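Local coordinates for protein FAD-binding oxidoreductase (Gulosibacter chungangensis, PDB 7PBG) that oxidises 4-alkylphenols such as 4-ethylphenol, probably dehydrogenating the side chain to give 4-vinylphenol, by means of a covalently bound FAD cofactor, at residues A[87-90]-A[91-94]; A[105-108]-A[109-113]; A[157-160]-A[161-165]; A[371-375]-A[376-380]. One frame throughout, in Å; residues are numbered along the deposited sequence.

Four local contacts follow one another along the chain, each closing a turn, a helix end or, in contact 3, a short helix; none nests in or crosses another. Contact 1 folds the loop that leaves strand 81-84 round the FAD diphosphate. Contact 2 closes the turn between strands 103-106 and 114-118. Contact 3 spans helix 158-163, which also lies against FAD, and touches contact 1 through Asn89 and Glu164. Contact 4 terminates helix 363-375 and opens the loop toward strand 393-402. The first three belong to the FAD-binding domain, the last to the FAD-linked oxidase C-terminal domain, with about 9 Å between the nearest atoms of contacts 3 and 4.

Contact 1 of 4, residues A[87-90]-A[91-94]; sequences GRNL and GYGG. With FAD (flavin-adenine dinucleotide), chain C.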
loop_
_atom_site.group_PDB
_atom_site.type_symbol
_atom_site.label_atom_id
_atom_site.label_comp_id
_atom_site.label_asym_id
_atom_site.label_seq_id
_atom_site.Cartn_x
_atom_site.Cartn_y
_atom_site.Cartn_z
ATOM N N GLY A 87 22.089 3.180 -8.835
ATOM C CA GLY A 87 22.227 3.700 -10.208
ATOM C C GLY A 87 22.310 2.605 -11.266
ATOM O O GLY A 87 22.894 2.838 -12.322
ATOM N N ARG A 88 21.823 1.408 -10.968
ATOM C CA ARG A 88 21.807 0.279 -11.918
ATOM C C ARG A 88 20.394 0.044 -12.470
ATOM O O ARG A 88 20.052 -1.132 -12.723
ATOM C CB ARG A 88 22.446 -0.941 -11.251
ATOM C CG ARG A 88 23.884 -0.679 -10.829
ATOM C CD ARG A 88 24.554 -1.828 -10.126
ATOM N NE ARG A 88 25.890 -1.447 -9.687
ATOM C CZ ARG A 88 26.186 -0.736 -8.598
ATOM N NH1 ARG A 88 25.251 -0.366 -7.737
ATOM N NH2 ARG A 88 27.448 -0.414 -8.360
ATOM N N ASN A 89 19.660 1.114 -12.768
ATOM C CA ASN A 89 18.270 1.008 -13.299
ATOM C C ASN A 89 18.334 0.679 -14.803
ATOM O O ASN A 89 17.727 1.396 -15.599
ATOM C CB ASN A 89 17.501 2.264 -12.941
ATOM C CG ASN A 89 15.994 2.092 -12.995
ATOM O OD1 ASN A 89 15.474 0.978 -12.804
ATOM N ND2 ASN A 89 15.290 3.181 -13.244
ATOM N N LEU A 90 19.049 -0.393 -15.159
ATOM C CA LEU A 90 19.232 -0.836 -16.546
ATOM C C LEU A 90 17.871 -1.113 -17.158
ATOM O O LEU A 90 17.030 -1.788 -16.507
ATOM C CB LEU A 90 20.100 -2.089 -16.576
ATOM C CG LEU A 90 21.540 -1.870 -16.133
ATOM C CD1 LEU A 90 22.220 -3.211 -16.143
ATOM C CD2 LEU A 90 22.275 -0.861 -17.003
ATOM N N GLY A 91 17.688 -0.611 -18.376
ATOM C CA GLY A 91 16.451 -0.748 -19.153
ATOM C C GLY A 91 15.494 0.400 -18.946
ATOM O O GLY A 91 14.448 0.439 -19.673
ATOM N N TYR A 92 15.836 1.320 -18.011
ATOM C CA TYR A 92 14.979 2.458 -17.624
ATOM C C TYR A 92 15.831 3.722 -17.564
ATOM O O TYR A 92 15.303 4.758 -17.158
ATOM C CB TYR A 92 14.266 2.160 -16.304
ATOM C CG TYR A 92 13.338 0.969 -16.401
ATOM C CD1 TYR A 92 12.092 1.036 -17.019
ATOM C CD2 TYR A 92 13.644 -0.172 -15.704
ATOM C CE1 TYR A 92 11.252 -0.080 -17.061
ATOM C CE2 TYR A 92 12.822 -1.282 -15.721
ATOM C CZ TYR A 92 11.583 -1.210 -16.342
ATOM O OH TYR A 92 10.828 -2.336 -16.340
ATOM N N GLY A 93 17.107 3.649 -17.933
ATOM C CA GLY A 93 17.971 4.832 -17.980
ATOM C C GLY A 93 19.252 4.644 -17.193
ATOM O O GLY A 93 20.054 5.546 -17.233
ATOM N N GLY A 94 19.423 3.535 -16.466
ATOM C CA GLY A 94 20.646 3.307 -15.683
ATOM C C GLY A 94 20.769 4.331 -14.573
ATOM O O GLY A 94 19.883 4.360 -13.700
HETATM P PA FAD C . 18.519 2.914 -8.636
HETATM O O1A FAD C . 19.047 3.078 -10.024
HETATM O O2A FAD C . 19.408 3.289 -7.477
HETATM O O5B FAD C . 17.201 3.757 -8.520
HETATM C C5B FAD C . 16.207 3.742 -9.535
HETATM C C4B FAD C . 15.486 5.067 -9.489
HETATM O O4B FAD C . 14.778 5.223 -8.224
HETATM C C3B FAD C . 16.371 6.320 -9.574
HETATM O O3B FAD C . 16.706 6.629 -10.925
HETATM C C2B FAD C . 15.527 7.371 -8.835
HETATM O O2B FAD C . 14.543 7.881 -9.714
HETATM C C1B FAD C . 14.923 6.536 -7.710
HETATM N N9A FAD C . 15.721 6.470 -6.514
HETATM C C8A FAD C . 16.547 5.451 -6.159
HETATM N N7A FAD C . 17.120 5.660 -5.011
HETATM C C5A FAD C . 16.698 6.908 -4.618
HETATM C C6A FAD C . 16.929 7.654 -3.458
HETATM N N6A FAD C . 17.764 7.261 -2.487
HETATM N N1A FAD C . 16.330 8.865 -3.378
HETATM C C2A FAD C . 15.490 9.247 -4.373
HETATM N N3A FAD C . 15.173 8.608 -5.492
HETATM C C4A FAD C . 15.823 7.428 -5.551
HETATM N N1 FAD C . 13.640 -4.826 -12.111
HETATM C C2 FAD C . 12.795 -5.355 -11.245
HETATM O O2 FAD C . 12.159 -4.630 -10.436
HETATM N N3 FAD C . 12.645 -6.688 -11.131
HETATM C C4 FAD C . 13.279 -7.573 -11.956
HETATM O O4 FAD C . 13.158 -8.798 -11.758
HETATM C C4X FAD C . 14.138 -7.064 -12.911
HETATM N N5 FAD C . 14.731 -7.911 -13.710
HETATM C C5X FAD C . 15.589 -7.377 -14.641
HETATM C C6 FAD C . 16.257 -8.267 -15.494
HETATM C C7 FAD C . 17.181 -7.828 -16.423
HETATM C C7M FAD C . 17.889 -8.832 -17.309
HETATM C C8 FAD C . 17.457 -6.446 -16.495
HETATM C C8M FAD C . 18.451 -5.922 -17.487
HETATM C C9 FAD C . 16.780 -5.557 -15.685
HETATM C C9A FAD C . 15.844 -5.991 -14.727
HETATM N N10 FAD C . 15.189 -5.127 -13.854
HETATM C C10 FAD C . 14.319 -5.642 -12.904
HETATM C "C1'" FAD C . 15.470 -3.668 -13.830
HETATM C "C2'" FAD C . 16.608 -3.281 -12.873
HETATM O "O2'" FAD C . 17.736 -4.214 -12.988
HETATM C "C3'" FAD C . 16.235 -3.272 -11.376
HETATM O "O3'" FAD C . 14.976 -2.673 -11.193
HETATM C "C4'" FAD C . 17.243 -2.582 -10.447
HETATM O "O4'" FAD C . 17.106 -3.090 -9.110
HETATM C "C5'" FAD C . 17.057 -1.089 -10.454
HETATM O "O5'" FAD C . 18.292 -0.397 -10.228
HETATM P P FAD C . 18.754 0.026 -8.759
HETATM O O1P FAD C . 20.235 0.260 -8.786
HETATM O O2P FAD C . 18.217 -1.015 -7.830
HETATM O O3P FAD C . 17.989 1.405 -8.489
HETATM O O HOH W 1 16.115 5.580 -14.581
#
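Asn89 lays its amide beside the root of the Tyr92 side chain, with the amide and phenol planes only 25° apart. The meeting is off-centre: Asn89 ND2 comes within 3.4 Å of Tyr92 CB, while Asn89 OD1 lies 3.6 Å from Tyr92 CD2, approaching the ring obliquely. With CG of Asn89 turned opposite its own backbone N (chi1 -160°), the amide stands between the tyrosine and the cofactor, where OD1 also packs against the FAD carbon C5'. Both amide atoms are satisfied. OD1 accepts from Arg477 NH2; ND2 probably donates to Glu164 OE2, and donates to a water that in turn donates to Tyr92 O. The tyrosine ring stacks on Phe397 and brings an edge near FAD C1', 4.0 Å from Tyr92 CE2.

Beneath these side chains the backbone coils round one carbonyl. Asn89 O receives Gly94 N at 2.9 Å and Tyr92 N at 3.1 Å, from opposite faces of its plane. Asn89 to Tyr92 form a type II turn with Gly91 at a positive phi, and Gly93 and Gly94 together face Asn89 as a G1 bulge. The backbone angles of Gly93 would jam a side chain against the preceding carbonyl.

Just upstream, Gly87 N points almost straight (173°) at FAD O2A, 3.0 Å away, and Arg88 N donates to FAD O1P at 2.9 Å. Backbone amides thus grip both phosphates, an arrangement characteristic of the glycine-rich diphosphate-binding loop in flavoenzymes of the PCMH-type FAD-binding fold.

Contact 2 of 4, residues A[105-108]-A[109-113]; sequences LHLG and KRMNR
His106 and Lys109 meet with the imidazole lying under the start of the lysine. CG of His106 lies opposite its backbone N (chi1 -180°), which lays the imidazole where the lysine base meets its face. Lys109 N stands 3.5 Å above the ring plane, offset toward its rim, and Lys109 CB makes a CH-pi contact 4.0 Å from the ring centroid, 21° off the normal. The two side chains run at about a right angle, and NZ is carried elsewhere.

A second pair, Leu107 and Met111, lie side by side and point the same way, Leu107 CG 4.1 Å from Met111 SD. Their backbones are tied as well: Met111 N donates to Leu107 O at 3.0 Å, almost in line with the carbonyl bond. Two waters add bridges. One links His106 O to Arg110 N, and the other donates to Gly108 O and accepts from Asn112 ND2.

Further out, His106 ND1 is hydrogen-bonded to Tyr41 OH, and the imidazole also meets the rings of Tyr41 and Phe84. Lys109 makes a cation-pi contact with Trp60, whose carbonyl O takes Arg110 NH1. Leu107 and Met111 both rest on Pro128. With an alanine here instead of His106 the imidazole face is gone, and Lys109 CB is likely to lose its CH-pi partner and Tyr41 OH its hydrogen bond.

The chemistry implies that the turn does not depend on charge pairing across it. The histidine offers a pi face to Lys109 CB, His106 ND1 and Lys109 NZ stay 6.7 Å apart, and backbone and water-mediated bonds do the closing.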
loop_
_atom_site.group_PDB
_atom_site.type_symbol
_atom_site.label_atom_id
_atom_site.label_comp_id
_atom_site.label_asym_id
_atom_site.label_seq_id
_atom_site.Cartn_x
_atom_site.Cartn_y
_atom_site.Cartn_z
ATOM N N LEU A 105 23.689 12.484 -7.741
ATOM C CA LEU A 105 24.024 12.103 -6.353
ATOM C C LEU A 105 23.998 10.580 -6.307
ATOM O O LEU A 105 22.932 10.039 -6.277
ATOM C CB LEU A 105 23.030 12.682 -5.341
ATOM C CG LEU A 105 23.218 14.143 -4.966
ATOM C CD1 LEU A 105 23.386 15.045 -6.173
ATOM C CD2 LEU A 105 22.098 14.619 -4.047
ATOM N N HIS A 106 25.156 9.929 -6.250
ATOM C CA HIS A 106 25.210 8.470 -6.032
ATOM C C HIS A 106 25.311 8.215 -4.523
ATOM O O HIS A 106 26.419 8.132 -3.994
ATOM C CB HIS A 106 26.329 7.874 -6.860
ATOM C CG HIS A 106 26.440 6.407 -6.701
ATOM N ND1 HIS A 106 27.563 5.736 -7.025
ATOM C CD2 HIS A 106 25.591 5.524 -6.159
ATOM C CE1 HIS A 106 27.402 4.454 -6.723
ATOM N NE2 HIS A 106 26.196 4.298 -6.208
ATOM N N LEU A 107 24.160 8.058 -3.885
ATOM C CA LEU A 107 24.059 7.894 -2.432
ATOM C C LEU A 107 24.734 6.604 -1.998
ATOM O O LEU A 107 25.302 6.596 -0.920
ATOM C CB LEU A 107 22.598 7.947 -1.981
ATOM C CG LEU A 107 22.120 9.356 -1.623
ATOM C CD1 LEU A 107 21.867 10.185 -2.848
ATOM C CD2 LEU A 107 20.913 9.311 -0.707
ATOM N N GLY A 108 24.586 5.540 -2.793
ATOM C CA GLY A 108 24.951 4.201 -2.342
ATOM C C GLY A 108 26.463 4.011 -2.283
ATOM O O GLY A 108 26.889 3.040 -1.662
ATOM N N LYS A 109 27.261 4.858 -2.922
ATOM C CA LYS A 109 28.740 4.695 -2.916
ATOM C C LYS A 109 29.197 4.639 -1.449
ATOM O O LYS A 109 29.980 3.714 -1.107
ATOM C CB LYS A 109 29.387 5.839 -3.713
ATOM C CG LYS A 109 30.918 5.880 -3.698
ATOM C CD LYS A 109 31.623 5.451 -4.935
ATOM C CE LYS A 109 33.096 5.159 -4.691
ATOM N NZ LYS A 109 33.935 6.351 -4.935
ATOM N N ARG A 110 28.754 5.601 -0.609
ATOM C CA ARG A 110 29.200 5.725 0.799
ATOM C C ARG A 110 28.076 5.422 1.794
ATOM O O ARG A 110 28.388 5.032 2.941
ATOM C CB ARG A 110 29.737 7.132 1.028
ATOM C CG ARG A 110 30.925 7.411 0.129
ATOM C CD ARG A 110 31.370 8.833 0.251
ATOM N NE ARG A 110 31.800 9.130 1.609
ATOM C CZ ARG A 110 31.811 10.343 2.162
ATOM N NH1 ARG A 110 31.436 11.394 1.463
ATOM N NH2 ARG A 110 32.291 10.505 3.385
ATOM N N MET A 111 26.817 5.659 1.446
ATOM C CA MET A 111 25.718 5.434 2.403
ATOM C C MET A 111 25.196 4.015 2.190
ATOM O O MET A 111 24.218 3.856 1.414
ATOM C CB MET A 111 24.633 6.482 2.182
ATOM C CG MET A 111 25.168 7.890 2.445
ATOM S SD MET A 111 23.972 9.200 2.046
ATOM C CE MET A 111 22.792 8.952 3.368
ATOM N N ASN A 112 25.879 3.010 2.763
ATOM C CA ASN A 112 25.734 1.627 2.266
ATOM C C ASN A 112 25.570 0.618 3.397
ATOM O O ASN A 112 25.722 -0.574 3.103
ATOM C CB ASN A 112 26.854 1.272 1.301
ATOM C CG ASN A 112 28.203 1.274 2.003
ATOM O OD1 ASN A 112 28.277 1.497 3.220
ATOM N ND2 ASN A 112 29.259 1.003 1.251
ATOM N N ARG A 113 25.143 1.048 4.576
ATOM C CA ARG A 113 24.996 0.148 5.749
ATOM C C ARG A 113 23.600 -0.478 5.818
ATOM O O ARG A 113 22.553 0.200 5.610
ATOM C CB ARG A 113 25.361 0.887 7.047
ATOM C CG ARG A 113 26.841 1.260 7.119
ATOM C CD ARG A 113 27.542 0.862 8.388
ATOM N NE ARG A 113 27.036 1.523 9.584
ATOM C CZ ARG A 113 27.257 2.803 9.947
ATOM N NH1 ARG A 113 28.034 3.584 9.217
ATOM N NH2 ARG A 113 26.763 3.276 11.085
HETATM O O HOH W 2 27.998 8.235 -1.668
HETATM O O HOH W 3 28.534 0.742 -1.691
#

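Contact 3 of 4, residues A[157-160]-A[161-165]; sequences SVMG and NTMEH. With FAD (flavin-adenine dinucleotide), chain C.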
loop_
_atom_site.group_PDB
_atom_site.type_symbol
_atom_site.label_atom_id
_atom_site.label_comp_id
_atom_site.label_asym_id
_atom_site.label_seq_id
_atom_site.Cartn_x
_atom_site.Cartn_y
_atom_site.Cartn_z
ATOM N N SER A 157 19.737 -2.300 -5.795
ATOM C CA SER A 157 19.567 -1.650 -4.468
ATOM C C SER A 157 18.215 -1.992 -3.835
ATOM O O SER A 157 17.130 -1.820 -4.493
ATOM C CB SER A 157 19.729 -0.139 -4.584
ATOM O OG SER A 157 19.235 0.490 -3.424
ATOM N N VAL A 158 18.198 -2.485 -2.602
ATOM C CA VAL A 158 16.901 -2.791 -1.930
ATOM C C VAL A 158 16.034 -1.548 -1.984
ATOM O O VAL A 158 14.837 -1.624 -2.416
ATOM C CB VAL A 158 17.148 -3.313 -0.509
ATOM C CG1 VAL A 158 15.845 -3.624 0.232
ATOM C CG2 VAL A 158 18.082 -4.491 -0.524
ATOM N N MET A 159 16.634 -0.406 -1.683
ATOM C CA MET A 159 15.916 0.889 -1.642
ATOM C C MET A 159 15.588 1.363 -3.051
ATOM O O MET A 159 14.410 1.789 -3.352
ATOM C CB MET A 159 16.772 1.925 -0.925
ATOM C CG MET A 159 16.095 3.234 -0.855
ATOM S SD MET A 159 17.135 4.530 -0.167
ATOM C CE MET A 159 17.228 3.952 1.529
ATOM N N GLY A 160 16.600 1.376 -3.913
ATOM C CA GLY A 160 16.436 1.947 -5.261
ATOM C C GLY A 160 15.386 1.199 -6.059
ATOM O O GLY A 160 14.531 1.800 -6.718
ATOM N N ASN A 161 15.383 -0.134 -5.976
ATOM C CA ASN A 161 14.391 -0.935 -6.711
ATOM C C ASN A 161 13.001 -0.548 -6.193
ATOM O O ASN A 161 12.069 -0.384 -6.993
ATOM C CB ASN A 161 14.717 -2.412 -6.518
ATOM C CG ASN A 161 13.729 -3.289 -7.233
ATOM O OD1 ASN A 161 12.624 -3.551 -6.712
ATOM N ND2 ASN A 161 14.122 -3.740 -8.409
ATOM N N THR A 162 12.849 -0.450 -4.871
ATOM C CA THR A 162 11.574 -0.101 -4.226
ATOM C C THR A 162 11.080 1.217 -4.797
ATOM O O THR A 162 9.846 1.307 -5.029
ATOM C CB THR A 162 11.689 -0.137 -2.699
ATOM O OG1 THR A 162 12.048 -1.459 -2.300
ATOM C CG2 THR A 162 10.394 0.197 -2.021
ATOM N N MET A 163 11.961 2.208 -4.909
ATOM C CA MET A 163 11.549 3.573 -5.350
ATOM C C MET A 163 11.034 3.545 -6.796
ATOM O O MET A 163 10.350 4.522 -7.197
ATOM C CB MET A 163 12.684 4.585 -5.287
ATOM C CG MET A 163 13.425 4.641 -4.001
ATOM S SD MET A 163 12.586 5.591 -2.777
ATOM C CE MET A 163 12.604 7.289 -3.375
ATOM N N GLU A 164 11.321 2.499 -7.569
ATOM C CA GLU A 164 10.795 2.311 -8.940
ATOM C C GLU A 164 9.549 1.416 -8.955
ATOM O O GLU A 164 9.115 1.054 -10.045
ATOM C CB GLU A 164 11.865 1.682 -9.840
ATOM C CG GLU A 164 12.829 2.725 -10.349
ATOM C CD GLU A 164 12.251 3.553 -11.496
ATOM O OE1 GLU A 164 11.884 4.736 -11.240
ATOM O OE2 GLU A 164 12.197 3.027 -12.658
ATOM N N HIS A 165 9.000 1.021 -7.798
ATOM C CA HIS A 165 7.939 -0.000 -7.729
ATOM C C HIS A 165 8.464 -1.252 -8.402
ATOM O O HIS A 165 7.721 -1.942 -9.140
ATOM C CB HIS A 165 6.585 0.463 -8.352
ATOM C CG HIS A 165 5.403 -0.290 -7.796
ATOM N ND1 HIS A 165 4.997 -1.528 -8.288
ATOM C CD2 HIS A 165 4.529 0.010 -6.810
ATOM C CE1 HIS A 165 3.921 -1.933 -7.628
ATOM N NE2 HIS A 165 3.613 -0.994 -6.733
HETATM P PA FAD C . 18.519 2.914 -8.636
HETATM O O1A FAD C . 19.047 3.078 -10.024
HETATM O O2A FAD C . 19.408 3.289 -7.477
HETATM O O5B FAD C . 17.201 3.757 -8.520
HETATM C C5B FAD C . 16.207 3.742 -9.535
HETATM C C4B FAD C . 15.486 5.067 -9.489
HETATM O O4B FAD C . 14.778 5.223 -8.224
HETATM C C3B FAD C . 16.371 6.320 -9.574
HETATM O O3B FAD C . 16.706 6.629 -10.925
HETATM C C2B FAD C . 15.527 7.371 -8.835
HETATM O O2B FAD C . 14.543 7.881 -9.714
HETATM C C1B FAD C . 14.923 6.536 -7.710
HETATM N N9A FAD C . 15.721 6.470 -6.514
HETATM C C8A FAD C . 16.547 5.451 -6.159
HETATM N N7A FAD C . 17.120 5.660 -5.011
HETATM C C5A FAD C . 16.698 6.908 -4.618
HETATM C C6A FAD C . 16.929 7.654 -3.458
HETATM N N6A FAD C . 17.764 7.261 -2.487
HETATM N N1A FAD C . 16.330 8.865 -3.378
HETATM C C2A FAD C . 15.490 9.247 -4.373
HETATM N N3A FAD C . 15.173 8.608 -5.492
HETATM C C4A FAD C . 15.823 7.428 -5.551
HETATM N N1 FAD C . 13.640 -4.826 -12.111
HETATM C C2 FAD C . 12.795 -5.355 -11.245
HETATM O O2 FAD C . 12.159 -4.630 -10.436
HETATM N N3 FAD C . 12.645 -6.688 -11.131
HETATM C C4 FAD C . 13.279 -7.573 -11.956
HETATM O O4 FAD C . 13.158 -8.798 -11.758
HETATM C C4X FAD C . 14.138 -7.064 -12.911
HETATM N N5 FAD C . 14.731 -7.911 -13.710
HETATM C C5X FAD C . 15.589 -7.377 -14.641
HETATM C C6 FAD C . 16.257 -8.267 -15.494
HETATM C C7 FAD C . 17.181 -7.828 -16.423
HETATM C C7M FAD C . 17.889 -8.832 -17.309
HETATM C C8 FAD C . 17.457 -6.446 -16.495
HETATM C C8M FAD C . 18.451 -5.922 -17.487
HETATM C C9 FAD C . 16.780 -5.557 -15.685
HETATM C C9A FAD C . 15.844 -5.991 -14.727
HETATM N N10 FAD C . 15.189 -5.127 -13.854
HETATM C C10 FAD C . 14.319 -5.642 -12.904
HETATM C "C1'" FAD C . 15.470 -3.668 -13.830
HETATM C "C2'" FAD C . 16.608 -3.281 -12.873
HETATM O "O2'" FAD C . 17.736 -4.214 -12.988
HETATM C "C3'" FAD C . 16.235 -3.272 -11.376
HETATM O "O3'" FAD C . 14.976 -2.673 -11.193
HETATM C "C4'" FAD C . 17.243 -2.582 -10.447
HETATM O "O4'" FAD C . 17.106 -3.090 -9.110
HETATM C "C5'" FAD C . 17.057 -1.089 -10.454
HETATM O "O5'" FAD C . 18.292 -0.397 -10.228
HETATM P P FAD C . 18.754 0.026 -8.759
HETATM O O1P FAD C . 20.235 0.260 -8.786
HETATM O O2P FAD C . 18.217 -1.015 -7.830
HETATM O O3P FAD C . 17.989 1.405 -8.489
#
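Thr162 places OG1 beside its backbone N (chi1 -61°), which lets the hydroxyl reach back one helical turn and donate to Val158 O at 2.8 Å; Thr162 N makes a weaker bond to that oxygen. Asn161 is turned the other way, its CG opposite the backbone N (chi1 179°), sending the amide off the helix toward FAD. There ND2 donates to FAD O4' at 3.1 Å and to FAD O2 at 3.0 Å, while OD1 is held by His175 ND1, which fixes which way round the amide sits. Met163, folded at chi2 and chi3, brushes Met159 O with its CG at 3.1 Å and brings CE to 3.6 Å from FAD N3A.

Ser157 is the N-cap: its OG takes Gly160 N at 2.8 Å and is also hydrogen-bonded to Pro128 O, and its N donates to FAD O2P. Gly160 has to be bare, since a CB would collide with FAD O3P. The helix start therefore lies against the phosphates, and its dipole probably helps offset their charge. Glu164 is salt-bridged to Lys518 and Arg477.

His165, at positive phi, ends the helix in a Schellman motif, completing a short, capped helix that lines the FAD pocket from adenine to flavin.

Contact 4 of 4, residues A[371-375]-A[376-380]; sequences RHELN and TGVPN
Glu373 and Val378 form the outer bond of a Schellman motif that ends helix 363-375, with Gly377 at positive phi as the C-prime residue. Among the backbone bonds, Val378 N donates to Glu373 O at 2.8 Å and Gly377 N to Leu374 O at 3.2 Å. Thr376 N also reaches Glu373 O, on the opposite face of that carbonyl from Val378 N, so one oxygen is gripped twice.

Side-chain hydrogen bonds reinforce the turn. Thr376 OG1, lodged between its backbone N and carbonyl carbon (chi1 61°), turns back to donate to His372 O at 2.7 Å. Glu373 OE1 accepts Asn380 ND2 at 2.9 Å through its anti lone pair, with the carboxylate and amide planes 43° apart. That amide also donates to Ala370 O, and Asn380 OD1 takes His382 N. Were Glu373 an alanine, Asn380 ND2 would lose OE1 and the loop after Pro379 is likely to be held less firmly to the helix.

Apolar and ring contacts make up the third group. Thr376 CG2 lies over the face of the His372 imidazole in a CH-pi contact, 4.0 Å from the centroid, while His372 ND1 is hydrogen-bonded to Ser244 OG. Val378 packs its CB against that of Glu373, and Pro379 rests on Tyr132 and Tyr136 of helix 132-142. Leu374 and Asn380 cross at about a right angle, which puts Leu374 CD2 3.8 Å from Asn380 ND2.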
loop_
_atom_site.group_PDB
_atom_site.type_symbol
_atom_site.label_atom_id
_atom_site.label_comp_id
_atom_site.label_asym_id
_atom_site.label_seq_id
_atom_site.Cartn_x
_atom_site.Cartn_y
_atom_site.Cartn_z
ATOM N N ARG A 371 16.025 -19.811 -10.790
ATOM C CA ARG A 371 14.721 -19.317 -10.309
ATOM C C ARG A 371 14.472 -19.781 -8.886
ATOM O O ARG A 371 13.897 -19.006 -8.086
ATOM C CB ARG A 371 13.589 -19.754 -11.237
ATOM C CG ARG A 371 13.770 -19.316 -12.684
ATOM C CD ARG A 371 14.185 -17.887 -12.875
ATOM N NE ARG A 371 13.307 -16.885 -12.280
ATOM C CZ ARG A 371 13.399 -15.578 -12.515
ATOM N NH1 ARG A 371 12.507 -14.741 -12.011
ATOM N NH2 ARG A 371 14.354 -15.133 -13.317
ATOM N N HIS A 372 14.800 -21.037 -8.590
ATOM C CA HIS A 372 14.657 -21.570 -7.232
ATOM C C HIS A 372 15.406 -20.652 -6.266
ATOM O O HIS A 372 14.906 -20.390 -5.176
ATOM C CB HIS A 372 15.165 -22.993 -7.205
ATOM C CG HIS A 372 15.135 -23.581 -5.837
ATOM N ND1 HIS A 372 13.968 -23.802 -5.185
ATOM C CD2 HIS A 372 16.135 -24.001 -5.027
ATOM C CE1 HIS A 372 14.233 -24.363 -4.024
ATOM N NE2 HIS A 372 15.566 -24.495 -3.896
ATOM N N GLU A 373 16.602 -20.214 -6.637
ATOM C CA GLU A 373 17.388 -19.298 -5.801
ATOM C C GLU A 373 16.591 -18.005 -5.575
ATOM O O GLU A 373 16.341 -17.632 -4.381
ATOM C CB GLU A 373 18.749 -19.065 -6.423
ATOM C CG GLU A 373 19.735 -20.152 -6.090
ATOM C CD GLU A 373 21.111 -19.927 -6.671
ATOM O OE1 GLU A 373 21.271 -18.985 -7.496
ATOM O OE2 GLU A 373 22.007 -20.760 -6.376
ATOM N N LEU A 374 16.165 -17.355 -6.661
ATOM C CA LEU A 374 15.470 -16.051 -6.491
ATOM C C LEU A 374 14.232 -16.265 -5.622
ATOM O O LEU A 374 13.937 -15.395 -4.788
ATOM C CB LEU A 374 15.069 -15.455 -7.841
ATOM C CG LEU A 374 16.232 -15.090 -8.748
ATOM C CD1 LEU A 374 15.729 -14.502 -10.022
ATOM C CD2 LEU A 374 17.230 -14.136 -8.098
ATOM N N ASN A 375 13.501 -17.344 -5.867
ATOM C CA ASN A 375 12.179 -17.587 -5.228
ATOM C C ASN A 375 12.354 -17.975 -3.761
ATOM O O ASN A 375 11.350 -17.966 -3.031
ATOM C CB ASN A 375 11.322 -18.644 -5.926
ATOM C CG ASN A 375 11.025 -18.248 -7.339
ATOM O OD1 ASN A 375 11.394 -17.133 -7.764
ATOM N ND2 ASN A 375 10.342 -19.138 -8.039
ATOM N N THR A 376 13.566 -18.367 -3.374
ATOM C CA THR A 376 13.850 -18.744 -1.971
ATOM C C THR A 376 14.696 -17.678 -1.273
ATOM O O THR A 376 15.215 -17.955 -0.194
ATOM C CB THR A 376 14.484 -20.135 -1.864
ATOM O OG1 THR A 376 15.729 -20.190 -2.560
ATOM C CG2 THR A 376 13.552 -21.230 -2.336
ATOM N N GLY A 377 14.870 -16.513 -1.896
ATOM C CA GLY A 377 15.518 -15.372 -1.270
ATOM C C GLY A 377 17.025 -15.370 -1.444
ATOM O O GLY A 377 17.673 -14.580 -0.761
ATOM N N VAL A 378 17.559 -16.177 -2.355
ATOM C CA VAL A 378 19.017 -16.249 -2.625
ATOM C C VAL A 378 19.279 -15.469 -3.886
ATOM O O VAL A 378 18.882 -15.883 -4.974
ATOM C CB VAL A 378 19.499 -17.684 -2.789
ATOM C CG1 VAL A 378 21.006 -17.712 -3.065
ATOM C CG2 VAL A 378 19.149 -18.496 -1.582
ATOM N N PRO A 379 19.825 -14.260 -3.775
ATOM C CA PRO A 379 20.019 -13.463 -4.969
ATOM C C PRO A 379 21.156 -14.027 -5.819
ATOM O O PRO A 379 22.093 -14.681 -5.286
ATOM C CB PRO A 379 20.385 -12.064 -4.446
ATOM C CG PRO A 379 20.808 -12.255 -3.039
ATOM C CD PRO A 379 20.379 -13.631 -2.562
ATOM N N ASN A 380 21.113 -13.745 -7.117
ATOM C CA ASN A 380 22.166 -14.184 -8.063
ATOM C C ASN A 380 22.248 -13.161 -9.195
ATOM O O ASN A 380 21.536 -12.161 -9.154
ATOM C CB ASN A 380 21.956 -15.630 -8.543
ATOM C CG ASN A 380 20.662 -15.836 -9.296
ATOM O OD1 ASN A 380 20.385 -15.137 -10.269
ATOM N ND2 ASN A 380 19.853 -16.788 -8.837
#